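Hemolysin activator protein CdiB (Acinetobacter baumannii ACICU, PDB 6WIL) probably moves a contact-dependent growth inhibition toxin across the outer membrane as the transporter of a two-partner secretion system. Local coordinates at residues V223-N228 with T552-N557; G518-L523 with D533-R538; Q229-Y234 with D261-S266; Q481-L486 with Y496-Q501; V217-S222 with I238-N243. All blocks are in the same frame, centred on the assembly; numbering follows the deposited sequence.

Interaction 1. Residues V223-N228 with T552-N557; sequences VDDSGN and TGFSIN
V223-N228 and T552-N557 form the seam of the β-barrel, where the first strand, 217-228, meets the last, 550-559, and closes the sixteen-stranded sheet of this Omp85-type transporter. V223 and I556, D225 and F554, and G227 and T552 are antiparallel hydrogen-bonded pairs with two backbone bonds each. T552 N lies 2.8 Å from G227 O, and I556 N lies 3.0 Å from V223 O. The rung from F554 N to D225 O is more bent (147°), its donor standing above the carbonyl plane. Between the rungs, D224 CA approaches F554 O at 3.2 Å in a CA-H...O contact.

On the face of D224, S226 and S555 the side chains are polar. S226 OG gives a 2.7 Å bond to the syn lone pair of D224 OD1. S555 OG also faces this carboxylate, on OD2, but the modelled separation is doubtfully short. The other face is mixed: V223 CG2 packs on I556 CB at 3.8 Å, while the D225 carboxylate lies beside the F554 ring, the planes 17° apart. G227, lacking a CB, holds without strain an extended conformation (phi 164°) that suits glycine.

R460, just after the short strand 455-457, approaches the same D224 OD2 in a salt bridge, though the position of that oxygen is less certain. Strand 530-541 pairs with the other edge of 552-557, and strand 232-243 with the other edge of 223-228.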
# COMPACT_ATOMS: atom_id res chain seq x y z
N VAL A 223 4.02 2.45 -24.67
CA VAL A 223 5.07 3.21 -25.33
C VAL A 223 5.07 4.61 -24.75
O VAL A 223 4.01 5.22 -24.57
CB VAL A 223 4.88 3.25 -26.86
CG1 VAL A 223 5.21 1.90 -27.47
CG2 VAL A 223 3.46 3.66 -27.21
N ASP A 224 6.26 5.12 -24.43
CA ASP A 224 6.40 6.46 -23.88
C ASP A 224 7.48 7.22 -24.63
O ASP A 224 8.56 6.69 -24.90
CB ASP A 224 6.73 6.42 -22.38
CG ASP A 224 6.59 7.78 -21.71
OD1 ASP A 224 7.30 8.72 -22.12
OD2 ASP A 224 5.75 7.91 -20.80
N ASP A 225 7.17 8.47 -24.97
CA ASP A 225 8.10 9.37 -25.66
C ASP A 225 8.17 10.66 -24.86
O ASP A 225 7.31 11.54 -24.99
CB ASP A 225 7.65 9.60 -27.10
CG ASP A 225 8.26 10.86 -27.71
OD1 ASP A 225 9.46 11.11 -27.52
OD2 ASP A 225 7.52 11.59 -28.41
N SER A 226 9.19 10.78 -24.02
CA SER A 226 9.42 11.97 -23.22
C SER A 226 10.75 12.60 -23.60
O SER A 226 11.68 11.91 -24.04
CB SER A 226 9.41 11.66 -21.72
OG SER A 226 8.14 11.20 -21.29
N GLY A 227 10.85 13.91 -23.42
CA GLY A 227 12.09 14.61 -23.66
C GLY A 227 11.86 16.10 -23.77
O GLY A 227 10.76 16.60 -23.51
N ASN A 228 12.92 16.81 -24.14
CA ASN A 228 12.83 18.22 -24.48
C ASN A 228 12.66 18.35 -25.99
O ASN A 228 12.56 17.36 -26.72
CB ASN A 228 14.06 18.99 -23.98
CG ASN A 228 15.37 18.42 -24.48
OD1 ASN A 228 15.53 18.14 -25.67
ND2 ASN A 228 16.33 18.27 -23.58
N THR A 552 8.19 17.65 -23.01
CA THR A 552 6.93 17.02 -23.39
C THR A 552 6.98 15.55 -23.03
O THR A 552 8.05 14.95 -22.89
CB THR A 552 6.63 17.20 -24.89
OG1 THR A 552 7.85 17.10 -25.64
CG2 THR A 552 5.97 18.54 -25.15
N GLY A 553 5.80 14.96 -22.89
CA GLY A 553 5.70 13.54 -22.62
C GLY A 553 4.41 12.94 -23.16
O GLY A 553 3.33 13.50 -22.96
N PHE A 554 4.52 11.81 -23.86
CA PHE A 554 3.38 11.13 -24.44
C PHE A 554 3.43 9.67 -24.02
O PHE A 554 4.42 8.98 -24.29
CB PHE A 554 3.37 11.26 -25.97
CG PHE A 554 3.32 12.68 -26.46
CD1 PHE A 554 4.48 13.41 -26.66
CD2 PHE A 554 2.10 13.28 -26.74
CE1 PHE A 554 4.43 14.71 -27.12
CE2 PHE A 554 2.04 14.59 -27.20
CZ PHE A 554 3.21 15.31 -27.39
N SER A 555 2.37 9.19 -23.37
CA SER A 555 2.28 7.81 -22.92
C SER A 555 1.04 7.17 -23.52
O SER A 555 -0.05 7.76 -23.49
CB SER A 555 2.25 7.72 -21.40
OG SER A 555 3.45 8.21 -20.83
N ILE A 556 1.20 5.96 -24.05
CA ILE A 556 0.10 5.18 -24.62
C ILE A 556 0.18 3.78 -24.05
O ILE A 556 1.24 3.14 -24.10
CB ILE A 556 0.17 5.14 -26.16
CG1 ILE A 556 -0.26 6.48 -26.76
CG2 ILE A 556 -0.70 4.02 -26.69
CD1 ILE A 556 -1.75 6.68 -26.77
N ASN A 557 -0.93 3.28 -23.50
CA ASN A 557 -1.00 1.92 -22.99
C ASN A 557 -2.22 1.21 -23.55
O ASN A 557 -3.23 1.84 -23.86
CB ASN A 557 -1.03 1.92 -21.45
CG ASN A 557 -0.99 0.53 -20.87
OD1 ASN A 557 -2.02 -0.10 -20.67
ND2 ASN A 557 0.22 0.03 -20.60

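Interaction 2. Residues G518-L523 with D533-R538; sequences GSVLGL and DAFTGR
The ring of F535 meets V520 obliquely, and the valine uses both methyls. CG1 sits 3.6 Å from F535 CB, while CG2 is 3.9 Å from F535 CD2. With CG between backbone N and carbonyl carbon, the F535 chi1 of 70° swings the ring across its strand toward 550-559, where CE1 comes to 3.6 Å from G553 CA. The D533 carboxylate takes a hydrogen bond on OD1 from Y496 OH of strand 493-505.

Two glycines make room on this face. At G522, opposite F535, the CA atoms of the pair come within 3.8 Å, a closeness that a residue without CB permits. G537 plays the same part opposite V520, leaving space for its methyls. The reverse face carries L521, L523 and A534, where L523 CD2 reaches A534 CB at 4.0 Å; such apolar groups suit the outside of a membrane barrel, and S519, T536 and R538 share the face. Six backbone bonds join the pairs S519-R538, L521-T536 and L523-A534. S519 turns its hydroxyl to A498 O on the next strand. Strands 515-526 and 530-541 thus form a β-hairpin in the up-and-down meander of an outer-membrane barrel.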
# COMPACT_ATOMS: atom_id res chain seq x y z
N GLY A 518 9.29 22.50 -10.69
CA GLY A 518 8.77 22.31 -12.03
C GLY A 518 7.26 22.32 -12.06
O GLY A 518 6.61 22.15 -11.02
N SER A 519 6.67 22.52 -13.24
CA SER A 519 5.23 22.52 -13.38
C SER A 519 4.86 21.77 -14.66
O SER A 519 5.61 21.77 -15.64
CB SER A 519 4.65 23.94 -13.41
OG SER A 519 3.25 23.92 -13.26
N VAL A 520 3.69 21.14 -14.63
CA VAL A 520 3.23 20.27 -15.71
C VAL A 520 1.75 20.51 -15.95
O VAL A 520 0.97 20.66 -14.99
CB VAL A 520 3.51 18.79 -15.39
CG1 VAL A 520 2.57 17.87 -16.14
CG2 VAL A 520 4.95 18.45 -15.72
N LEU A 521 1.35 20.56 -17.22
CA LEU A 521 -0.05 20.64 -17.62
C LEU A 521 -0.29 19.58 -18.69
O LEU A 521 0.47 19.49 -19.66
CB LEU A 521 -0.39 22.03 -18.16
CG LEU A 521 -1.85 22.27 -18.58
CD1 LEU A 521 -2.77 22.28 -17.37
CD2 LEU A 521 -1.97 23.57 -19.36
N GLY A 522 -1.34 18.78 -18.51
CA GLY A 522 -1.59 17.71 -19.44
C GLY A 522 -3.00 17.16 -19.34
O GLY A 522 -3.86 17.72 -18.64
N LEU A 523 -3.23 16.06 -20.05
CA LEU A 523 -4.54 15.42 -20.10
C LEU A 523 -4.37 13.91 -20.18
O LEU A 523 -3.32 13.40 -20.60
CB LEU A 523 -5.37 15.92 -21.29
CG LEU A 523 -5.00 15.37 -22.68
CD1 LEU A 523 -6.12 15.64 -23.66
CD2 LEU A 523 -3.69 15.96 -23.19
N ASP A 533 -1.75 9.48 -22.04
CA ASP A 533 -1.31 10.46 -21.05
C ASP A 533 -0.28 11.36 -21.72
O ASP A 533 0.83 10.91 -22.02
CB ASP A 533 -0.72 9.78 -19.81
CG ASP A 533 -0.57 10.73 -18.63
OD1 ASP A 533 -0.42 11.95 -18.84
OD2 ASP A 533 -0.61 10.25 -17.47
N ALA A 534 -0.65 12.61 -21.95
CA ALA A 534 0.21 13.58 -22.60
C ALA A 534 0.34 14.81 -21.71
O ALA A 534 -0.65 15.28 -21.15
CB ALA A 534 -0.32 13.98 -23.98
N PHE A 535 1.56 15.32 -21.59
CA PHE A 535 1.80 16.52 -20.80
C PHE A 535 2.89 17.35 -21.44
O PHE A 535 3.81 16.82 -22.08
CB PHE A 535 2.18 16.18 -19.35
CG PHE A 535 3.55 15.58 -19.20
CD1 PHE A 535 3.73 14.21 -19.26
CD2 PHE A 535 4.66 16.38 -18.98
CE1 PHE A 535 4.98 13.65 -19.12
CE2 PHE A 535 5.92 15.83 -18.84
CZ PHE A 535 6.08 14.46 -18.91
N THR A 536 2.79 18.66 -21.26
CA THR A 536 3.88 19.58 -21.55
C THR A 536 4.22 20.34 -20.27
O THR A 536 3.32 20.76 -19.53
CB THR A 536 3.50 20.56 -22.67
OG1 THR A 536 4.45 21.63 -22.71
CG2 THR A 536 2.11 21.12 -22.47
N GLY A 537 5.51 20.49 -20.00
CA GLY A 537 5.96 21.08 -18.76
C GLY A 537 7.18 21.96 -18.97
O GLY A 537 7.71 22.07 -20.07
N ARG A 538 7.61 22.58 -17.87
CA ARG A 538 8.80 23.42 -17.88
C ARG A 538 9.35 23.51 -16.47
O ARG A 538 8.61 23.36 -15.49
CB ARG A 538 8.51 24.82 -18.44
CG ARG A 538 7.84 25.76 -17.44
CD ARG A 538 7.66 27.15 -18.02
NE ARG A 538 8.79 27.55 -18.84
CZ ARG A 538 9.93 28.05 -18.37
NH1 ARG A 538 10.90 28.39 -19.20
NH2 ARG A 538 10.09 28.21 -17.06

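Interaction 3. Residues Q229-Y234 with D261-S266; sequences QDTGTY and DDFHES
T233 and D261 make the central polar contact: T233 OG1 donates to D261 OD1 at 3.0 Å, arriving steeply from above the carboxylate plane. Next to it, D262 N bonds G232 O at 3.2 Å, the donor tilted from the carbonyl plane. T233 CG2 rests on D261 CA at 3.7 Å, so the threonine uses its hydroxyl and its methyl on the same residue.

The F263 ring fills the other half of the contact. T231 OG1 lies over one face, offset toward the rim, 3.3 Å from CE1. G232 CA approaches CE2 obliquely at 3.5 Å. At the far end D262 OD2 stands at the edge of the Y234 ring, 3.8 Å from CE1, with the planes 67° apart.

The partners are positioned by the turn itself. F263 N donates to D261 OD1, making an Asx turn, and does so from the carboxylate face opposite to T233 OG1. Setting CG anti to the backbone N of D261 (chi1 -167°) places the carboxylate for both. E265 and S266 together face D261 in a G1 β-bulge. In the preceding turn, N228 OD1 accepts from the backbone N of both D230 and T231.

D261 OD1 thus takes two donors, one on each face. That grip restricts rotation of the carboxylate, ties the loop to strand 232-243, and would probably help stabilise its negative charge.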
# COMPACT_ATOMS: atom_id res chain seq x y z
N GLN A 229 12.62 19.59 -26.47
CA GLN A 229 12.40 19.84 -27.88
C GLN A 229 13.60 19.46 -28.74
O GLN A 229 13.47 19.44 -29.97
CB GLN A 229 12.03 21.31 -28.09
CG GLN A 229 11.13 21.90 -27.00
CD GLN A 229 9.69 21.42 -27.08
OE1 GLN A 229 9.12 21.31 -28.17
NE2 GLN A 229 9.09 21.15 -25.93
N ASP A 230 14.74 19.16 -28.14
CA ASP A 230 15.93 18.73 -28.87
C ASP A 230 16.11 17.22 -28.85
O ASP A 230 16.34 16.61 -29.90
CB ASP A 230 17.18 19.40 -28.28
CG ASP A 230 17.23 20.89 -28.56
OD1 ASP A 230 16.32 21.40 -29.25
OD2 ASP A 230 18.18 21.55 -28.08
N THR A 231 16.03 16.60 -27.68
CA THR A 231 16.30 15.18 -27.51
C THR A 231 15.21 14.55 -26.65
O THR A 231 14.39 15.25 -26.05
CB THR A 231 17.68 14.94 -26.88
OG1 THR A 231 17.75 15.62 -25.62
CG2 THR A 231 18.78 15.46 -27.79
N GLY A 232 15.21 13.23 -26.58
CA GLY A 232 14.18 12.55 -25.81
C GLY A 232 14.48 11.07 -25.65
O GLY A 232 15.43 10.53 -26.21
N THR A 233 13.62 10.42 -24.86
CA THR A 233 13.72 9.00 -24.56
C THR A 233 12.46 8.29 -25.04
O THR A 233 11.35 8.83 -24.91
CB THR A 233 13.92 8.75 -23.06
OG1 THR A 233 14.91 9.65 -22.55
CG2 THR A 233 14.35 7.32 -22.80
N TYR A 234 12.62 7.09 -25.58
CA TYR A 234 11.52 6.31 -26.14
C TYR A 234 11.49 4.94 -25.47
O TYR A 234 12.46 4.18 -25.56
CB TYR A 234 11.66 6.18 -27.66
CG TYR A 234 11.84 7.51 -28.36
CD1 TYR A 234 13.08 8.14 -28.40
CD2 TYR A 234 10.76 8.15 -28.97
CE1 TYR A 234 13.25 9.36 -29.03
CE2 TYR A 234 10.93 9.37 -29.61
CZ TYR A 234 12.17 9.97 -29.63
OH TYR A 234 12.35 11.18 -30.26
N ASP A 261 17.53 6.05 -24.80
CA ASP A 261 17.74 7.36 -24.17
C ASP A 261 18.74 8.15 -25.01
O ASP A 261 19.93 7.82 -25.03
CB ASP A 261 18.22 7.19 -22.73
CG ASP A 261 18.17 8.48 -21.94
OD1 ASP A 261 17.87 9.54 -22.53
OD2 ASP A 261 18.41 8.44 -20.71
N ASP A 262 18.26 9.19 -25.69
CA ASP A 262 19.13 10.07 -26.46
C ASP A 262 19.88 11.06 -25.58
O ASP A 262 20.89 11.62 -26.02
CB ASP A 262 18.33 10.83 -27.52
CG ASP A 262 17.93 9.96 -28.69
OD1 ASP A 262 18.60 8.93 -28.92
OD2 ASP A 262 16.95 10.31 -29.38
N PHE A 263 19.41 11.29 -24.35
CA PHE A 263 20.12 12.18 -23.44
C PHE A 263 21.50 11.64 -23.10
O PHE A 263 22.49 12.39 -23.13
CB PHE A 263 19.30 12.39 -22.16
CG PHE A 263 18.11 13.30 -22.35
CD1 PHE A 263 18.25 14.67 -22.19
CD2 PHE A 263 16.87 12.80 -22.68
CE1 PHE A 263 17.17 15.52 -22.35
CE2 PHE A 263 15.79 13.64 -22.85
CZ PHE A 263 15.94 15.00 -22.68
N HIS A 264 21.59 10.35 -22.79
CA HIS A 264 22.86 9.70 -22.48
C HIS A 264 23.28 8.70 -23.55
O HIS A 264 24.12 7.83 -23.29
CB HIS A 264 22.79 9.03 -21.11
CG HIS A 264 22.64 9.99 -19.97
ND1 HIS A 264 23.68 10.77 -19.51
CD2 HIS A 264 21.57 10.30 -19.21
CE1 HIS A 264 23.25 11.52 -18.51
NE2 HIS A 264 21.98 11.26 -18.31
N GLU A 265 22.72 8.82 -24.76
CA GLU A 265 23.03 7.97 -25.92
C GLU A 265 23.15 6.50 -25.52
O GLU A 265 24.15 5.83 -25.77
CB GLU A 265 24.30 8.47 -26.62
CG GLU A 265 24.14 9.85 -27.24
CD GLU A 265 25.44 10.39 -27.83
OE1 GLU A 265 26.50 9.78 -27.57
OE2 GLU A 265 25.39 11.41 -28.55
N SER A 266 22.08 6.00 -24.90
CA SER A 266 22.08 4.70 -24.24
C SER A 266 20.92 3.84 -24.73
O SER A 266 19.91 4.34 -25.23
CB SER A 266 21.99 4.86 -22.71
OG SER A 266 21.83 3.61 -22.08

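Interaction 4. Residues Q481-L486 with Y496-Q501; sequences QQEISL and YMAVDQ
Q482 and V499, and I484 and M497, are hydrogen-bonded pairs of the antiparallel hairpin formed by strands 476-487 and 493-505. V499 N to Q482 O is short at 2.8 Å. The return bond, Q482 N to V499 O, is 3.0 Å and bent to 140°, with the donor above the carbonyl plane. The same N-H leans toward D500 OD1 as well, in a weak second bond of 3.5 Å.

Van der Waals contacts dominate between the side chains on the face of Q481, E483, S485, Y496, A498 and D500. Q481 crosses the D500 carboxylate, CG lying 3.4 Å from OD2. Small A498 leaves room for E483, their CB atoms 4.1 Å apart. E483 then extends, CG anti to the backbone N (chi1 171°), bringing OE1 within 3.9 Å of Y496 CD1, with carboxylate and ring planes 37° apart. S485 CB packs on Y496 CB at 3.9 Å. The apolar I484, V499 and M497, a selenomethionine, occupy the opposite face, suited to the outside of the barrel; Q482 shares it and reaches Y436 OH.

The positive charge that answers these acids comes from beyond the hairpin. E483 forms salt bridges with R524 and R464, and D500 with R464, which sits in a V-R-G-F sequence matching the loop 6 motif of the Omp85 family. R524 also makes a cation-pi contact with the Y496 ring.

Two buried acids on one face would repel each other, but the shared R464 and nearby R524 probably offset that repulsion and favour their ionised forms, which would help hold the loop arginine against the barrel wall.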
# COMPACT_ATOMS: atom_id res chain seq x y z
N GLN A 481 5.28 15.95 -4.85
CA GLN A 481 4.54 16.15 -6.08
C GLN A 481 3.10 16.50 -5.74
O GLN A 481 2.48 15.85 -4.89
CB GLN A 481 4.59 14.90 -6.96
CG GLN A 481 5.99 14.48 -7.36
CD GLN A 481 6.04 13.07 -7.91
OE1 GLN A 481 5.30 12.19 -7.48
NE2 GLN A 481 6.93 12.85 -8.88
N GLN A 482 2.57 17.53 -6.39
CA GLN A 482 1.19 17.94 -6.17
C GLN A 482 0.49 18.07 -7.51
O GLN A 482 1.09 18.50 -8.50
CB GLN A 482 1.11 19.26 -5.40
CG GLN A 482 1.41 19.10 -3.92
CD GLN A 482 1.21 20.39 -3.16
OE1 GLN A 482 0.24 20.54 -2.41
NE2 GLN A 482 2.13 21.33 -3.34
N GLU A 483 -0.79 17.69 -7.54
CA GLU A 483 -1.51 17.58 -8.79
C GLU A 483 -3.00 17.71 -8.53
O GLU A 483 -3.51 17.18 -7.53
CB GLU A 483 -1.20 16.25 -9.49
CG GLU A 483 -2.07 15.93 -10.69
CD GLU A 483 -1.82 14.54 -11.22
OE1 GLU A 483 -0.66 14.25 -11.60
OE2 GLU A 483 -2.76 13.72 -11.23
N ILE A 484 -3.69 18.42 -9.41
CA ILE A 484 -5.14 18.53 -9.41
C ILE A 484 -5.65 18.12 -10.77
O ILE A 484 -5.19 18.63 -11.80
CB ILE A 484 -5.60 19.97 -9.08
CG1 ILE A 484 -5.16 20.36 -7.67
CG2 ILE A 484 -7.11 20.08 -9.23
CD1 ILE A 484 -5.10 21.85 -7.47
N SER A 485 -6.60 17.19 -10.80
CA SER A 485 -7.23 16.74 -12.03
C SER A 485 -8.73 16.99 -11.96
O SER A 485 -9.36 16.79 -10.92
CB SER A 485 -6.96 15.25 -12.27
OG SER A 485 -7.41 14.46 -11.19
N LEU A 486 -9.29 17.46 -13.08
CA LEU A 486 -10.72 17.69 -13.22
C LEU A 486 -11.24 16.96 -14.45
O LEU A 486 -10.52 16.82 -15.45
CB LEU A 486 -11.06 19.20 -13.33
CG LEU A 486 -10.48 20.09 -14.44
CD1 LEU A 486 -11.33 20.06 -15.72
CD2 LEU A 486 -10.30 21.52 -13.93
N TYR A 496 -5.23 17.84 -16.07
CA TYR A 496 -4.52 17.94 -14.80
C TYR A 496 -3.39 18.95 -14.92
O TYR A 496 -2.79 19.11 -15.98
CB TYR A 496 -3.98 16.58 -14.34
CG TYR A 496 -2.83 16.02 -15.17
CD1 TYR A 496 -1.51 16.31 -14.85
CD2 TYR A 496 -3.07 15.19 -16.25
CE1 TYR A 496 -0.46 15.79 -15.59
CE2 TYR A 496 -2.03 14.67 -17.00
CZ TYR A 496 -0.73 14.97 -16.67
OH TYR A 496 0.30 14.45 -17.42
N MSE A 497 -3.12 19.63 -13.81
CA MSE A 497 -1.96 20.50 -13.69
C MSE A 497 -1.18 20.06 -12.45
O MSE A 497 -1.77 19.71 -11.43
CB MSE A 497 -2.37 21.97 -13.58
CG MSE A 497 -1.30 22.95 -14.06
SE MSE A 497 -1.18 24.55 -12.95
CE MSE A 497 -3.07 25.04 -12.88
N ALA A 498 0.15 20.08 -12.53
CA ALA A 498 0.98 19.56 -11.46
C ALA A 498 2.10 20.54 -11.13
O ALA A 498 2.62 21.23 -12.01
CB ALA A 498 1.57 18.19 -11.82
N VAL A 499 2.45 20.59 -9.85
CA VAL A 499 3.57 21.38 -9.35
C VAL A 499 4.39 20.50 -8.41
O VAL A 499 3.87 20.04 -7.39
CB VAL A 499 3.11 22.66 -8.63
CG1 VAL A 499 4.31 23.42 -8.09
CG2 VAL A 499 2.29 23.54 -9.56
N ASP A 500 5.65 20.27 -8.76
CA ASP A 500 6.54 19.41 -8.00
C ASP A 500 7.71 20.20 -7.44
O ASP A 500 8.06 21.27 -7.94
CB ASP A 500 7.07 18.25 -8.86
CG ASP A 500 5.96 17.35 -9.37
OD1 ASP A 500 4.78 17.58 -9.04
OD2 ASP A 500 6.27 16.39 -10.11
N GLN A 501 8.34 19.65 -6.40
CA GLN A 501 9.45 20.29 -5.71
C GLN A 501 10.40 19.22 -5.19
O GLN A 501 9.97 18.22 -4.62
CB GLN A 501 8.98 21.15 -4.53
CG GLN A 501 8.18 22.38 -4.92
CD GLN A 501 7.64 23.11 -3.71
OE1 GLN A 501 8.31 23.97 -3.13
NE2 GLN A 501 6.42 22.78 -3.31

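Interaction 5. Residues V217-S222 with I238-N243; sequences VNFNLS and IGIGIN
F219 and I240 lie side by side on one face of the sheet, pointing the same way. The isoleucine's outer branch packs obliquely against the CD1-CE1 side of the ring: CD1 is 3.7 Å from F219 CE1, and CG1 is 3.8 Å from CD1 of the phenylalanine. I240 CG1 is anti to its carbonyl carbon (chi1 -54°), which sends this branch along the ring, while CG2 on the other side turns to V217 CG1 at 4.4 Å. I240 is therefore a ridge between two bumps of the facing strand. Farther along, L221 CD2 and I238 CG1 meet more loosely, 4.3 Å apart. Branched aliphatic and aromatic groups make a continuous apolar surface here, as suits a membrane barrel's exterior. Strands 217-228 and 232-243 form the first hairpin of that barrel, running antiparallel at 165°.

The reverse face has a different relief. G239 and G241 present a low strip of backbone bordered on one side by N218 and N220, whose CB atoms lie 3.7 Å from G241 O and 4.0 Å from G239 O respectively. Both glycines belong to hydrogen-bonded pairs, N220 with G239 and N218 with G241, and the four rungs are short: G239 N to N220 O is 2.6 Å, and G241 N to N218 O is 2.7 Å. Asparagine suits this polar side, where N220 also touches N557 and S559 of the last strand. Beyond the hairpin, the F219 ring meets that of the C-terminal Y560, their planes about 25° apart, and Y560 also packs against L221.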
# COMPACT_ATOMS: atom_id res chain seq x y z
N VAL A 217 -5.22 -14.09 -17.45
CA VAL A 217 -4.02 -13.56 -18.08
C VAL A 217 -4.31 -12.14 -18.55
O VAL A 217 -5.30 -11.90 -19.25
CB VAL A 217 -3.56 -14.43 -19.27
CG1 VAL A 217 -2.29 -13.87 -19.88
CG2 VAL A 217 -3.35 -15.87 -18.81
N ASN A 218 -3.45 -11.20 -18.16
CA ASN A 218 -3.62 -9.80 -18.50
C ASN A 218 -2.36 -9.28 -19.17
O ASN A 218 -1.25 -9.59 -18.74
CB ASN A 218 -3.94 -8.96 -17.25
CG ASN A 218 -5.28 -9.32 -16.65
OD1 ASN A 218 -5.42 -10.35 -15.99
ND2 ASN A 218 -6.27 -8.46 -16.86
N PHE A 219 -2.55 -8.49 -20.22
CA PHE A 219 -1.45 -7.92 -20.97
C PHE A 219 -1.52 -6.40 -20.91
O PHE A 219 -2.60 -5.81 -20.86
CB PHE A 219 -1.47 -8.37 -22.43
CG PHE A 219 -1.18 -9.83 -22.62
CD1 PHE A 219 0.12 -10.31 -22.55
CD2 PHE A 219 -2.20 -10.72 -22.89
CE1 PHE A 219 0.38 -11.66 -22.73
CE2 PHE A 219 -1.94 -12.07 -23.07
CZ PHE A 219 -0.65 -12.53 -22.99
N ASN A 220 -0.34 -5.78 -20.90
CA ASN A 220 -0.23 -4.32 -20.90
C ASN A 220 0.97 -3.96 -21.76
O ASN A 220 2.11 -4.27 -21.40
CB ASN A 220 -0.08 -3.77 -19.49
CG ASN A 220 -1.34 -3.89 -18.68
OD1 ASN A 220 -2.20 -3.00 -18.71
ND2 ASN A 220 -1.49 -4.99 -17.96
N LEU A 221 0.72 -3.31 -22.89
CA LEU A 221 1.77 -2.79 -23.75
C LEU A 221 1.77 -1.27 -23.69
O LEU A 221 0.73 -0.64 -23.88
CB LEU A 221 1.60 -3.27 -25.19
CG LEU A 221 1.71 -4.78 -25.37
CD1 LEU A 221 0.34 -5.42 -25.37
CD2 LEU A 221 2.48 -5.13 -26.63
N SER A 222 2.94 -0.70 -23.40
CA SER A 222 3.09 0.74 -23.26
C SER A 222 4.21 1.24 -24.15
O SER A 222 5.22 0.56 -24.36
CB SER A 222 3.39 1.15 -21.81
OG SER A 222 2.23 1.11 -21.00
N ILE A 238 6.21 -4.33 -22.03
CA ILE A 238 5.29 -5.45 -22.15
C ILE A 238 5.06 -5.97 -20.74
O ILE A 238 5.98 -6.51 -20.11
CB ILE A 238 5.84 -6.56 -23.06
CG1 ILE A 238 6.14 -6.00 -24.46
CG2 ILE A 238 4.85 -7.71 -23.14
CD1 ILE A 238 6.95 -6.94 -25.33
N GLY A 239 3.85 -5.80 -20.23
CA GLY A 239 3.47 -6.29 -18.91
C GLY A 239 2.52 -7.47 -19.03
O GLY A 239 1.57 -7.44 -19.82
N ILE A 240 2.79 -8.51 -18.26
CA ILE A 240 1.93 -9.69 -18.20
C ILE A 240 1.53 -9.92 -16.75
O ILE A 240 2.39 -10.06 -15.88
CB ILE A 240 2.61 -10.94 -18.77
CG1 ILE A 240 3.11 -10.67 -20.19
CG2 ILE A 240 1.63 -12.11 -18.76
CD1 ILE A 240 3.58 -11.92 -20.91
N GLY A 241 0.22 -9.97 -16.51
CA GLY A 241 -0.29 -10.33 -15.20
C GLY A 241 -1.01 -11.66 -15.26
O GLY A 241 -1.97 -11.82 -16.03
N ILE A 242 -0.55 -12.63 -14.47
CA ILE A 242 -1.18 -13.94 -14.36
C ILE A 242 -1.87 -14.02 -13.01
O ILE A 242 -1.23 -13.81 -11.97
CB ILE A 242 -0.17 -15.07 -14.55
CG1 ILE A 242 0.47 -14.97 -15.94
CG2 ILE A 242 -0.84 -16.42 -14.36
CD1 ILE A 242 1.87 -15.52 -16.00
N ASN A 243 -3.15 -14.34 -13.01
CA ASN A 243 -4.00 -14.28 -11.83
C ASN A 243 -4.27 -15.69 -11.31
O ASN A 243 -4.81 -16.53 -12.04
CB ASN A 243 -5.31 -13.57 -12.16
CG ASN A 243 -6.14 -13.28 -10.93
OD1 ASN A 243 -7.04 -14.05 -10.58
ND2 ASN A 243 -5.84 -12.17 -10.27

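How the interactions relate
All five contacts belong to the single antiparallel barrel. Along the chain, interaction 5 and interaction 3 come first, crossing each other and sharing strand 232-243; interactions 4 and 2 follow in series. Interaction 1 spans them, joining first strand to last: interactions 2, 3 and 4 are nested inside its loop, while interaction 5 crosses it on shared strand 217-228. Its centre lies about 11 Å from interaction 2, 12 Å from interaction 3 and 20 Å from interaction 5, and it touches all three. Interactions 2 and 4, about 9 Å apart, are joined through strands 493-505 and 515-526. The wall is thus continuous across the seam, enclosing the probable secretion pore.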